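Local coordinates for SAM dependent methyltransferase (Aquifex aeolicus, PDB 3DH0), which binds S-adenosylmethionine and probably transfers its methyl group to a substrate, at residues Met39-Val44 against Gly63-Ile68. Sequence-based numbering, arbitrary orientation.
Sequences MTVLDV and GKVYAI. With SAM (S-adenosylmethionine), chain C.
V41 and Y66 meet through a backbone hydrogen bond, Y66 N to V41 O (2.9 Å), in the parallel pairing of the first two strands of a Rossmann-like methyltransferase fold. The strands belong to a right-handed beta-alpha-beta unit whose crossover helix is 52-59. V41 N to K64 O and D43 N to Y66 O continue the ladder, while the bond from K64 N to M39 O at the start is long and weak.
The tight face carries V41, V65, D43 and A67. Branched valines suit an extended, buried strand, and V41 CG1 lies beside V65 CG2 at 3.6 Å; V41 reaches it with CG1 between its backbone N and carbonyl carbon (chi1 47°). The buried carboxylate of D43 is served by a hydrogen bond between OD2 and T46 OG1. L52 of the helix packs on V65 and on A67, whose small side chain suits a site close under a helix.
The other face grows open towards K64, with T40 and Y66 partly covered. T40 CG2 touches the edge of the Y66 ring at CE2 (3.5 Å), and K64 NZ donates a hydrogen bond to Y66 OH. With an alanine here instead of Y66 the ring is gone, which would probably leave K64 NZ without its phenolic partner and T40 CG2 without its ring-edge contact. Farther along, L42, a leucine whose branched end reaches across from a buried place, rests CD1 on Y66 CB, the two side chains crossing at about a right angle. At the ligand end, V44 CG1 lies 3.9 Å from C2 of the SAM adenine.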
loop_
_atom_site.group_PDB
_atom_site.type_symbol
_atom_site.label_atom_id
_atom_site.label_comp_id
_atom_site.label_asym_id
_atom_site.label_seq_id
_atom_site.Cartn_x
_atom_site.Cartn_y
_atom_site.Cartn_z
ATOM N N MET A 39 -12.770 -9.449 -0.101
ATOM C CA MET A 39 -11.512 -9.365 0.630
ATOM C C MET A 39 -11.370 -8.111 1.492
ATOM O O MET A 39 -11.850 -7.035 1.143
ATOM C CB MET A 39 -10.324 -9.432 -0.338
ATOM C CG MET A 39 -9.929 -10.827 -0.753
ATOM S SD MET A 39 -8.521 -10.824 -1.832
ATOM C CE MET A 39 -7.223 -10.930 -0.728
ATOM N N THR A 40 -10.727 -8.262 2.639
ATOM C CA THR A 40 -10.489 -7.121 3.495
ATOM C C THR A 40 -9.074 -6.740 3.152
ATOM O O THR A 40 -8.165 -7.564 3.238
ATOM C CB THR A 40 -10.597 -7.468 4.973
ATOM O OG1 THR A 40 -11.976 -7.632 5.307
ATOM C CG2 THR A 40 -10.009 -6.365 5.827
ATOM N N VAL A 41 -8.902 -5.497 2.724
ATOM C CA VAL A 41 -7.588 -5.037 2.332
ATOM C C VAL A 41 -7.044 -3.900 3.182
ATOM O O VAL A 41 -7.776 -3.003 3.592
ATOM C CB VAL A 41 -7.584 -4.606 0.855
ATOM C CG1 VAL A 41 -8.772 -3.724 0.571
ATOM C CG2 VAL A 41 -6.299 -3.881 0.528
ATOM N N LEU A 42 -5.744 -3.968 3.454
ATOM C CA LEU A 42 -5.068 -2.944 4.236
ATOM C C LEU A 42 -4.247 -2.106 3.273
ATOM O O LEU A 42 -3.470 -2.641 2.488
ATOM C CB LEU A 42 -4.149 -3.568 5.294
ATOM C CG LEU A 42 -3.449 -2.550 6.204
ATOM C CD1 LEU A 42 -4.494 -1.767 6.986
ATOM C CD2 LEU A 42 -2.497 -3.244 7.154
ATOM N N ASP A 43 -4.449 -0.794 3.332
ATOM C CA ASP A 43 -3.737 0.158 2.489
ATOM C C ASP A 43 -2.809 0.880 3.446
ATOM O O ASP A 43 -3.236 1.773 4.162
ATOM C CB ASP A 43 -4.741 1.131 1.866
ATOM C CG ASP A 43 -4.113 2.059 0.834
ATOM O OD1 ASP A 43 -2.970 1.800 0.397
ATOM O OD2 ASP A 43 -4.778 3.052 0.449
ATOM N N VAL A 44 -1.541 0.492 3.452
ATOM C CA VAL A 44 -0.572 1.062 4.382
ATOM C C VAL A 44 -0.329 2.581 4.333
ATOM O O VAL A 44 -0.779 3.300 5.222
ATOM C CB VAL A 44 0.747 0.273 4.302
ATOM C CG1 VAL A 44 1.755 0.815 5.285
ATOM C CG2 VAL A 44 0.462 -1.180 4.628
ATOM N N GLY A 63 -16.764 -6.438 0.880
ATOM C CA GLY A 63 -15.415 -6.304 1.396
ATOM C C GLY A 63 -15.191 -5.091 2.286
ATOM O O GLY A 63 -16.121 -4.359 2.630
ATOM N N LYS A 64 -13.944 -4.865 2.664
ATOM C CA LYS A 64 -13.641 -3.730 3.506
ATOM C C LYS A 64 -12.244 -3.207 3.225
ATOM O O LYS A 64 -11.351 -3.958 2.851
ATOM C CB LYS A 64 -13.760 -4.131 4.973
ATOM C CG LYS A 64 -14.101 -2.979 5.893
ATOM C CD LYS A 64 -14.061 -3.431 7.340
ATOM C CE LYS A 64 -14.978 -4.613 7.598
ATOM N NZ LYS A 64 -14.870 -5.056 9.006
ATOM N N VAL A 65 -12.059 -1.911 3.401
ATOM C CA VAL A 65 -10.761 -1.312 3.165
ATOM C C VAL A 65 -10.285 -0.516 4.372
ATOM O O VAL A 65 -10.896 0.474 4.751
ATOM C CB VAL A 65 -10.795 -0.357 1.942
ATOM C CG1 VAL A 65 -9.424 0.252 1.729
ATOM C CG2 VAL A 65 -11.241 -1.098 0.697
ATOM N N TYR A 66 -9.201 -0.960 4.989
ATOM C CA TYR A 66 -8.642 -0.233 6.116
ATOM C C TYR A 66 -7.513 0.608 5.564
ATOM O O TYR A 66 -6.524 0.077 5.077
ATOM C CB TYR A 66 -8.088 -1.184 7.180
ATOM C CG TYR A 66 -9.146 -1.928 7.947
ATOM C CD1 TYR A 66 -9.971 -1.263 8.850
ATOM C CD2 TYR A 66 -9.347 -3.292 7.743
ATOM C CE1 TYR A 66 -10.965 -1.931 9.521
ATOM C CE2 TYR A 66 -10.342 -3.966 8.408
ATOM C CZ TYR A 66 -11.147 -3.279 9.292
ATOM O OH TYR A 66 -12.151 -3.935 9.939
ATOM N N ALA A 67 -7.672 1.920 5.636
ATOM C CA ALA A 67 -6.669 2.841 5.138
ATOM C C ALA A 67 -5.937 3.502 6.299
ATOM O O ALA A 67 -6.463 4.409 6.922
ATOM C CB ALA A 67 -7.332 3.902 4.269
ATOM N N ILE A 68 -4.724 3.053 6.589
ATOM C CA ILE A 68 -3.954 3.631 7.679
ATOM C C ILE A 68 -2.916 4.633 7.207
ATOM O O ILE A 68 -2.682 4.795 6.025
ATOM C CB ILE A 68 -3.229 2.549 8.487
ATOM C CG1 ILE A 68 -2.378 1.694 7.544
ATOM C CG2 ILE A 68 -4.238 1.710 9.267
ATOM C CD1 ILE A 68 -1.482 0.677 8.238
HETATM N N SAM C . 0.207 5.507 -1.358
HETATM C CA SAM C . -0.259 6.920 -1.510
HETATM C C SAM C . -0.854 7.135 -2.883
HETATM O O SAM C . -0.878 6.189 -3.670
HETATM O OXT SAM C . -1.292 8.309 -3.113
HETATM C CB SAM C . 0.912 7.874 -1.304
HETATM C CG SAM C . 1.686 7.443 -0.125
HETATM S SD SAM C . 3.159 8.361 0.399
HETATM C CE SAM C . 4.341 7.978 -0.894
HETATM C "C5'" SAM C . 3.638 7.420 1.770
HETATM C "C4'" SAM C . 2.792 7.589 3.015
HETATM O "O4'" SAM C . 3.342 6.666 3.947
HETATM C "C3'" SAM C . 3.011 8.942 3.721
HETATM O "O3'" SAM C . 1.748 9.652 3.566
HETATM C "C2'" SAM C . 3.213 8.625 5.189
HETATM O "O2'" SAM C . 2.532 9.392 6.159
HETATM C "C1'" SAM C . 2.980 7.082 5.199
HETATM N N9 SAM C . 3.772 6.291 6.120
HETATM C C8 SAM C . 5.122 6.335 6.408
HETATM N N7 SAM C . 5.487 5.452 7.283
HETATM C C5 SAM C . 4.310 4.775 7.603
HETATM C C6 SAM C . 4.027 3.693 8.486
HETATM N N6 SAM C . 4.990 3.112 9.234
HETATM N N1 SAM C . 2.718 3.238 8.572
HETATM C C2 SAM C . 1.784 3.851 7.805
HETATM N N3 SAM C . 1.949 4.864 6.949
HETATM C C4 SAM C . 3.244 5.282 6.892
#